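Local coordinates for protein FkbI (Streptomyces hygroscopicus, PDB 1R2J) that probably oxidises an acyl carrier protein-bound intermediate with FAD, as an acyl-CoA dehydrogenase relative on the route to the methoxymalonyl extender unit of the polyketide FK520, at residues S77-A81 / L106-F111; Y224-V229 / M343-G348. All blocks are in the same frame, centred on the assembly; numbering follows the deposited sequence.

Contact 1: S77-A81 / L106-F111; sequences SQGMA and LAAVGF. With FAD (flavin-adenine dinucleotide), chain B.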
loop_
_atom_site.group_PDB
_atom_site.type_symbol
_atom_site.label_atom_id
_atom_site.label_comp_id
_atom_site.label_asym_id
_atom_site.label_seq_id
_atom_site.Cartn_x
_atom_site.Cartn_y
_atom_site.Cartn_z
ATOM N N SER A 77 3.423 2.579 -1.037
ATOM C CA SER A 77 4.566 3.006 -0.235
ATOM C C SER A 77 5.081 4.351 -0.747
ATOM O O SER A 77 5.352 5.264 0.034
ATOM C CB SER A 77 5.680 1.964 -0.301
ATOM O OG SER A 77 5.267 0.747 0.296
ATOM N N GLN A 78 5.218 4.456 -2.066
ATOM C CA GLN A 78 5.666 5.684 -2.706
ATOM C C GLN A 78 4.730 6.818 -2.323
ATOM O O GLN A 78 5.163 7.864 -1.831
ATOM C CB GLN A 78 5.636 5.542 -4.228
ATOM C CG GLN A 78 6.950 5.146 -4.878
ATOM C CD GLN A 78 8.058 6.151 -4.622
ATOM O OE1 GLN A 78 8.706 6.113 -3.585
ATOM N NE2 GLN A 78 8.271 7.063 -5.567
ATOM N N GLY A 79 3.442 6.596 -2.567
ATOM C CA GLY A 79 2.433 7.596 -2.281
ATOM C C GLY A 79 2.346 7.988 -0.825
ATOM O O GLY A 79 2.117 9.159 -0.501
ATOM N N MET A 80 2.520 7.007 0.055
ATOM C CA MET A 80 2.453 7.253 1.485
ATOM C C MET A 80 3.646 8.092 1.927
ATOM O O MET A 80 3.504 8.991 2.747
ATOM C CB MET A 80 2.423 5.931 2.256
ATOM C CG MET A 80 2.241 6.106 3.766
ATOM S SD MET A 80 1.492 4.677 4.602
ATOM C CE MET A 80 2.854 3.553 4.644
ATOM N N ALA A 81 4.820 7.791 1.384
ATOM C CA ALA A 81 6.024 8.539 1.728
ATOM C C ALA A 81 5.881 9.988 1.281
ATOM O O ALA A 81 6.191 10.911 2.038
ATOM C CB ALA A 81 7.236 7.913 1.063
ATOM N N LEU A 106 12.787 6.178 -5.403
ATOM C CA LEU A 106 11.992 5.208 -4.660
ATOM C C LEU A 106 12.116 5.423 -3.150
ATOM O O LEU A 106 13.206 5.701 -2.634
ATOM C CB LEU A 106 12.441 3.786 -5.007
ATOM C CG LEU A 106 12.180 3.283 -6.431
ATOM C CD1 LEU A 106 13.006 4.097 -7.404
ATOM C CD2 LEU A 106 12.517 1.809 -6.543
ATOM N N ALA A 107 10.995 5.297 -2.450
ATOM C CA ALA A 107 10.982 5.454 -1.002
ATOM C C ALA A 107 10.093 4.401 -0.368
ATOM O O ALA A 107 9.267 3.782 -1.041
ATOM C CB ALA A 107 10.488 6.828 -0.627
ATOM N N ALA A 108 10.277 4.190 0.929
ATOM C CA ALA A 108 9.483 3.223 1.670
ATOM C C ALA A 108 9.170 3.899 2.993
ATOM O O ALA A 108 9.812 4.886 3.352
ATOM C CB ALA A 108 10.283 1.935 1.899
ATOM N N VAL A 109 8.184 3.380 3.711
ATOM C CA VAL A 109 7.800 3.958 4.989
ATOM C C VAL A 109 7.799 2.865 6.055
ATOM O O VAL A 109 7.021 1.922 5.974
ATOM C CB VAL A 109 6.390 4.572 4.904
ATOM C CG1 VAL A 109 6.098 5.384 6.156
ATOM C CG2 VAL A 109 6.273 5.427 3.652
ATOM N N GLY A 110 8.671 2.995 7.049
ATOM C CA GLY A 110 8.741 1.997 8.099
ATOM C C GLY A 110 8.439 2.551 9.478
ATOM O O GLY A 110 9.134 3.441 9.971
ATOM N N PHE A 111 7.389 2.031 10.097
ATOM C CA PHE A 111 7.005 2.453 11.438
ATOM C C PHE A 111 6.820 1.227 12.323
ATOM O O PHE A 111 7.047 1.269 13.533
ATOM C CB PHE A 111 5.720 3.295 11.394
ATOM C CG PHE A 111 4.656 2.757 10.467
ATOM C CD1 PHE A 111 3.773 1.771 10.889
ATOM C CD2 PHE A 111 4.549 3.236 9.163
ATOM C CE1 PHE A 111 2.791 1.265 10.021
ATOM C CE2 PHE A 111 3.577 2.741 8.288
ATOM C CZ PHE A 111 2.696 1.753 8.715
HETATM P PA FAD B . -0.308 -8.071 16.080
HETATM O O1A FAD B . -0.371 -6.659 15.725
HETATM O O2A FAD B . 0.764 -8.944 16.676
HETATM O O5B FAD B . -1.233 -9.025 15.321
HETATM C C5B FAD B . -2.315 -9.152 16.155
HETATM C C4B FAD B . -3.473 -9.983 15.721
HETATM O O4B FAD B . -4.204 -9.626 16.948
HETATM C C3B FAD B . -4.164 -9.270 14.602
HETATM O O3B FAD B . -5.026 -10.162 13.975
HETATM C C2B FAD B . -4.872 -8.171 15.237
HETATM O O2B FAD B . -6.034 -7.583 14.596
HETATM C C1B FAD B . -5.225 -8.706 16.656
HETATM N N9A FAD B . -5.202 -7.661 17.624
HETATM C C8A FAD B . -4.130 -6.904 18.168
HETATM N N7A FAD B . -4.472 -6.004 19.041
HETATM C C5A FAD B . -5.846 -6.119 19.130
HETATM C C6A FAD B . -6.814 -5.451 19.886
HETATM N N6A FAD B . -6.511 -4.474 20.752
HETATM N N1A FAD B . -8.135 -5.824 19.726
HETATM C C2A FAD B . -8.479 -6.807 18.862
HETATM N N3A FAD B . -7.588 -7.535 18.066
HETATM C C4A FAD B . -6.266 -7.072 18.310
HETATM N N1 FAD B . 4.546 -2.088 8.374
HETATM C C2 FAD B . 5.152 -0.855 8.118
HETATM O O2 FAD B . 5.470 -0.072 9.033
HETATM N N3 FAD B . 5.414 -0.491 6.805
HETATM C C4 FAD B . 5.124 -1.286 5.666
HETATM O O4 FAD B . 5.411 -0.855 4.509
HETATM C C4X FAD B . 4.549 -2.505 5.944
HETATM N N5 FAD B . 4.267 -3.348 4.786
HETATM C C5X FAD B . 3.705 -4.621 5.021
HETATM C C6 FAD B . 3.419 -5.519 3.958
HETATM C C7 FAD B . 2.891 -6.833 4.140
HETATM C C7M FAD B . 2.621 -7.731 2.935
HETATM C C8 FAD B . 2.645 -7.270 5.471
HETATM C C8M FAD B . 2.116 -8.650 5.819
HETATM C C9 FAD B . 2.884 -6.434 6.531
HETATM C C9A FAD B . 3.391 -5.095 6.350
HETATM N N10 FAD B . 3.677 -4.154 7.471
HETATM C C10 FAD B . 4.261 -2.894 7.290
HETATM C "C1'" FAD B . 3.234 -4.755 8.654
HETATM C "C2'" FAD B . 1.679 -4.376 8.980
HETATM O "O2'" FAD B . 1.886 -3.081 9.616
HETATM C "C3'" FAD B . 1.306 -5.299 10.000
HETATM O "O3'" FAD B . 0.341 -6.227 9.446
HETATM C "C4'" FAD B . 0.670 -5.083 11.396
HETATM O "O4'" FAD B . 1.171 -4.103 12.264
HETATM C "C5'" FAD B . 0.990 -6.425 11.854
HETATM O "O5'" FAD B . 1.331 -6.515 13.204
HETATM P P FAD B . 1.862 -7.974 13.678
HETATM O O1P FAD B . 2.359 -6.879 14.364
HETATM O O2P FAD B . 2.583 -8.804 14.774
HETATM O O3P FAD B . 0.791 -8.136 14.891
HETATM O O HOH W 1 6.697 1.263 2.727
#

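Contact 2: Y224-V229 / M343-G348; sequences YGRKSV and MEIIEG. With FAD (flavin-adenine dinucleotide), chain B.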
loop_
_atom_site.group_PDB
_atom_site.type_symbol
_atom_site.label_atom_id
_atom_site.label_comp_id
_atom_site.label_asym_id
_atom_site.label_seq_id
_atom_site.Cartn_x
_atom_site.Cartn_y
_atom_site.Cartn_z
ATOM N N TYR A 224 -3.141 7.947 4.162
ATOM C CA TYR A 224 -2.793 7.547 2.809
ATOM C C TYR A 224 -2.312 6.139 3.102
ATOM O O TYR A 224 -1.763 5.886 4.168
ATOM C CB TYR A 224 -1.652 8.399 2.247
ATOM C CG TYR A 224 -1.472 8.245 0.752
ATOM C CD1 TYR A 224 -0.916 7.085 0.211
ATOM C CD2 TYR A 224 -1.898 9.241 -0.127
ATOM C CE1 TYR A 224 -0.796 6.921 -1.170
ATOM C CE2 TYR A 224 -1.779 9.081 -1.516
ATOM C CZ TYR A 224 -1.230 7.919 -2.022
ATOM O OH TYR A 224 -1.131 7.735 -3.381
ATOM N N GLY A 225 -2.508 5.213 2.188
ATOM C CA GLY A 225 -2.088 3.860 2.499
ATOM C C GLY A 225 -3.390 3.141 2.764
ATOM O O GLY A 225 -3.694 2.150 2.112
ATOM N N ARG A 226 -4.169 3.642 3.717
ATOM C CA ARG A 226 -5.467 3.039 3.978
ATOM C C ARG A 226 -6.309 3.330 2.742
ATOM O O ARG A 226 -7.045 2.469 2.268
ATOM C CB ARG A 226 -6.119 3.644 5.226
ATOM C CG ARG A 226 -5.680 2.949 6.492
ATOM C CD ARG A 226 -6.212 3.585 7.759
ATOM N NE ARG A 226 -5.577 2.946 8.908
ATOM C CZ ARG A 226 -5.486 3.480 10.118
ATOM N NH1 ARG A 226 -5.993 4.681 10.357
ATOM N NH2 ARG A 226 -4.882 2.804 11.088
ATOM N N LYS A 227 -6.174 4.546 2.212
ATOM C CA LYS A 227 -6.914 4.944 1.017
ATOM C C LYS A 227 -6.399 4.172 -0.193
ATOM O O LYS A 227 -7.174 3.706 -1.032
ATOM C CB LYS A 227 -6.755 6.448 0.767
ATOM C CG LYS A 227 -7.400 6.937 -0.536
ATOM C CD LYS A 227 -7.306 8.463 -0.681
ATOM C CE LYS A 227 -5.895 8.910 -1.035
ATOM N NZ LYS A 227 -5.796 10.396 -1.109
ATOM N N SER A 228 -5.080 4.036 -0.265
ATOM C CA SER A 228 -4.435 3.340 -1.363
ATOM C C SER A 228 -4.723 1.844 -1.312
ATOM O O SER A 228 -5.006 1.227 -2.334
ATOM C CB SER A 228 -2.925 3.589 -1.323
ATOM O OG SER A 228 -2.311 3.128 -2.512
ATOM N N VAL A 229 -4.643 1.257 -0.124
ATOM C CA VAL A 229 -4.918 -0.164 0.016
ATOM C C VAL A 229 -6.367 -0.437 -0.355
ATOM O O VAL A 229 -6.661 -1.444 -0.997
ATOM C CB VAL A 229 -4.664 -0.664 1.452
ATOM C CG1 VAL A 229 -5.303 -2.050 1.653
ATOM C CG2 VAL A 229 -3.161 -0.744 1.712
ATOM N N MET A 343 -4.061 -8.039 2.991
ATOM C CA MET A 343 -4.700 -6.728 3.083
ATOM C C MET A 343 -5.627 -6.617 4.296
ATOM O O MET A 343 -5.840 -5.522 4.815
ATOM C CB MET A 343 -5.477 -6.425 1.803
ATOM C CG MET A 343 -4.597 -6.358 0.552
ATOM S SD MET A 343 -3.251 -5.166 0.704
ATOM C CE MET A 343 -1.914 -6.239 1.266
ATOM N N GLU A 344 -6.178 -7.745 4.740
ATOM C CA GLU A 344 -7.054 -7.758 5.913
ATOM C C GLU A 344 -6.249 -7.547 7.199
ATOM O O GLU A 344 -6.799 -7.176 8.241
ATOM C CB GLU A 344 -7.784 -9.100 6.026
ATOM C CG GLU A 344 -8.944 -9.291 5.069
ATOM C CD GLU A 344 -9.642 -10.632 5.260
ATOM O OE1 GLU A 344 -10.841 -10.638 5.624
ATOM O OE2 GLU A 344 -8.988 -11.679 5.045
ATOM N N ILE A 345 -4.946 -7.796 7.108
ATOM C CA ILE A 345 -4.033 -7.685 8.237
ATOM C C ILE A 345 -3.298 -6.341 8.347
ATOM O O ILE A 345 -3.139 -5.820 9.450
ATOM C CB ILE A 345 -2.986 -8.837 8.174
ATOM C CG1 ILE A 345 -3.701 -10.191 8.287
ATOM C CG2 ILE A 345 -1.938 -8.665 9.269
ATOM C CD1 ILE A 345 -2.885 -11.378 7.762
ATOM N N ILE A 346 -2.868 -5.774 7.215
ATOM C CA ILE A 346 -2.119 -4.505 7.220
ATOM C C ILE A 346 -2.944 -3.214 7.175
ATOM O O ILE A 346 -4.148 -3.244 6.933
ATOM C CB ILE A 346 -1.098 -4.464 6.049
ATOM C CG1 ILE A 346 -1.785 -4.063 4.733
ATOM C CG2 ILE A 346 -0.487 -5.827 5.874
ATOM C CD1 ILE A 346 -0.802 -3.849 3.560
ATOM N N GLU A 347 -2.268 -2.085 7.405
ATOM C CA GLU A 347 -2.885 -0.754 7.403
ATOM C C GLU A 347 -4.094 -0.700 8.336
ATOM O O GLU A 347 -5.126 -0.115 8.007
ATOM C CB GLU A 347 -3.305 -0.371 5.976
ATOM C CG GLU A 347 -2.139 -0.242 4.993
ATOM C CD GLU A 347 -1.451 1.104 5.057
ATOM O OE1 GLU A 347 -0.388 1.257 4.423
ATOM O OE2 GLU A 347 -1.977 2.015 5.731
ATOM N N GLY A 348 -3.948 -1.289 9.519
ATOM C CA GLY A 348 -5.052 -1.326 10.458
ATOM C C GLY A 348 -5.827 -2.599 10.167
ATOM O O GLY A 348 -6.645 -2.644 9.242
HETATM P PA FAD B . -0.308 -8.071 16.080
HETATM O O1A FAD B . -0.371 -6.659 15.725
HETATM O O2A FAD B . 0.764 -8.944 16.676
HETATM O O5B FAD B . -1.233 -9.025 15.321
HETATM C C5B FAD B . -2.315 -9.152 16.155
HETATM C C4B FAD B . -3.473 -9.983 15.721
HETATM O O4B FAD B . -4.204 -9.626 16.948
HETATM C C3B FAD B . -4.164 -9.270 14.602
HETATM O O3B FAD B . -5.026 -10.162 13.975
HETATM C C2B FAD B . -4.872 -8.171 15.237
HETATM O O2B FAD B . -6.034 -7.583 14.596
HETATM C C1B FAD B . -5.225 -8.706 16.656
HETATM N N9A FAD B . -5.202 -7.661 17.624
HETATM C C8A FAD B . -4.130 -6.904 18.168
HETATM N N7A FAD B . -4.472 -6.004 19.041
HETATM C C5A FAD B . -5.846 -6.119 19.130
HETATM C C6A FAD B . -6.814 -5.451 19.886
HETATM N N6A FAD B . -6.511 -4.474 20.752
HETATM N N1A FAD B . -8.135 -5.824 19.726
HETATM C C2A FAD B . -8.479 -6.807 18.862
HETATM N N3A FAD B . -7.588 -7.535 18.066
HETATM C C4A FAD B . -6.266 -7.072 18.310
HETATM N N1 FAD B . 4.546 -2.088 8.374
HETATM C C2 FAD B . 5.152 -0.855 8.118
HETATM O O2 FAD B . 5.470 -0.072 9.033
HETATM N N3 FAD B . 5.414 -0.491 6.805
HETATM C C4 FAD B . 5.124 -1.286 5.666
HETATM O O4 FAD B . 5.411 -0.855 4.509
HETATM C C4X FAD B . 4.549 -2.505 5.944
HETATM N N5 FAD B . 4.267 -3.348 4.786
HETATM C C5X FAD B . 3.705 -4.621 5.021
HETATM C C6 FAD B . 3.419 -5.519 3.958
HETATM C C7 FAD B . 2.891 -6.833 4.140
HETATM C C7M FAD B . 2.621 -7.731 2.935
HETATM C C8 FAD B . 2.645 -7.270 5.471
HETATM C C8M FAD B . 2.116 -8.650 5.819
HETATM C C9 FAD B . 2.884 -6.434 6.531
HETATM C C9A FAD B . 3.391 -5.095 6.350
HETATM N N10 FAD B . 3.677 -4.154 7.471
HETATM C C10 FAD B . 4.261 -2.894 7.290
HETATM C "C1'" FAD B . 3.234 -4.755 8.654
HETATM C "C2'" FAD B . 1.679 -4.376 8.980
HETATM O "O2'" FAD B . 1.886 -3.081 9.616
HETATM C "C3'" FAD B . 1.306 -5.299 10.000
HETATM O "O3'" FAD B . 0.341 -6.227 9.446
HETATM C "C4'" FAD B . 0.670 -5.083 11.396
HETATM O "O4'" FAD B . 1.171 -4.103 12.264
HETATM C "C5'" FAD B . 0.990 -6.425 11.854
HETATM O "O5'" FAD B . 1.331 -6.515 13.204
HETATM P P FAD B . 1.862 -7.974 13.678
HETATM O O1P FAD B . 2.359 -6.879 14.364
HETATM O O2P FAD B . 2.583 -8.804 14.774
HETATM O O3P FAD B . 0.791 -8.136 14.891
#

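Contact 1: S77-A81 / L106-F111
The Phe111 ring meets two different partners: Met80 CE reaches its edge in the plane, 3.8 Å from CE2, while the flavin oxygen FAD O2 sits 3.0 Å above the centre of one face. This is the seam of the acyl-CoA dehydrogenase fold at which helix 69-88 of the N-terminal helical region crosses strand 107-110, the edge strand of the middle beta region, at 75°. With CG of Phe111 turned between its backbone N and carbonyl carbon (chi1 43°), the ring is brought over the same oxygen that the residue's own N-H holds in a straight hydrogen bond of 3.0 Å. FAD N3 donates in turn to Val109 O, so the pyrimidine end of the flavin docks on the strand edge much as a further strand would, while the other edge pairs with strand 151-156. A leucine at Phe111 would probably leave FAD O2 without its aromatic cover and open a gap beside the Met80 methyl. That methyl also packs on Val109 CB, and Val109 CG2 fits against the turn of helix at Ala81, 3.7 Å from its CB. Ala81 CB also meets Ala107 CB, so the helix lies close to the strand on two short side chains. At the start of the strand the polar link is a side-chain amide: Gln78 OE1 accepts from Ala107 N at 2.7 Å, the donor tilted out of the carbonyl plane. Between helix, strand and flavin lies a water that accepts a hydrogen bond from Val109 N at 2.8 Å and is hydrogen-bonded to Ser77 OG.

Contact 2: Y224-V229 / M343-G348
Glu347 reaches from the turn after helix 332-345 onto helix 219-248, each of its carbons meeting something there. CB lies 4.1 Å from Arg226 CG. CG packs against Val229 CG2 at 3.5 Å; there the chain bends (chi2 -83°) and lays the carboxylate against the backbone of Gly225. CD is 3.6 Å from Gly225 C, OE1 is 3.7 Å from Gly225 CA, and OE2 rests near Gly225 C. Glycine is called for twice over: a CB would run into Glu347 OE1 and, at these backbone angles, press on Tyr224 O. The hydrogen bond goes to the backbone, not the carboxylate: Arg226, extended from CG to NE, donates through NE to Glu347 O at 3.2 Å. The oxygen is close to the guanidinium plane, yet the donor stands well above the carbonyl plane, and the guanidinium and carboxylate planes are 83° apart. Farther along, Val229 CG1 touches Met343 SD at 3.8 Å. The contact lies within the C-terminal helical domain of the acyl-CoA dehydrogenase fold and joins helix 219-248 to the turn ending helix 332-345. Helix 297-322 lies beside Arg226 and sends Lys304 to Met343 O and Gly348 O, while helix 69-88 touches Glu347 through Met80.

In the fold
Two contacts whose centres are 13 Å apart illustrate how one cofactor can be gripped by separate parts of a chain. Contact 1 holds the pyrimidine end of the isoalloxazine by backbone polar groups, whereas the turn in contact 2 brings aliphatic carbon to the dimethylbenzene ring and the ribityl chain: Ile346 CG2 lies 3.5 Å from FAD C8, and Ile345 CG2 is 3.3 Å from the ribityl FAD O3'. They are joined directly, since Met80 SD of contact 1 packs 3.9 Å from Glu347 OE1 of contact 2, and Tyr224 CE1 lies 3.3 Å from Gly79 C. Glu347 OE1 itself is 6.6 Å from FAD N5, close beside the flavin pocket.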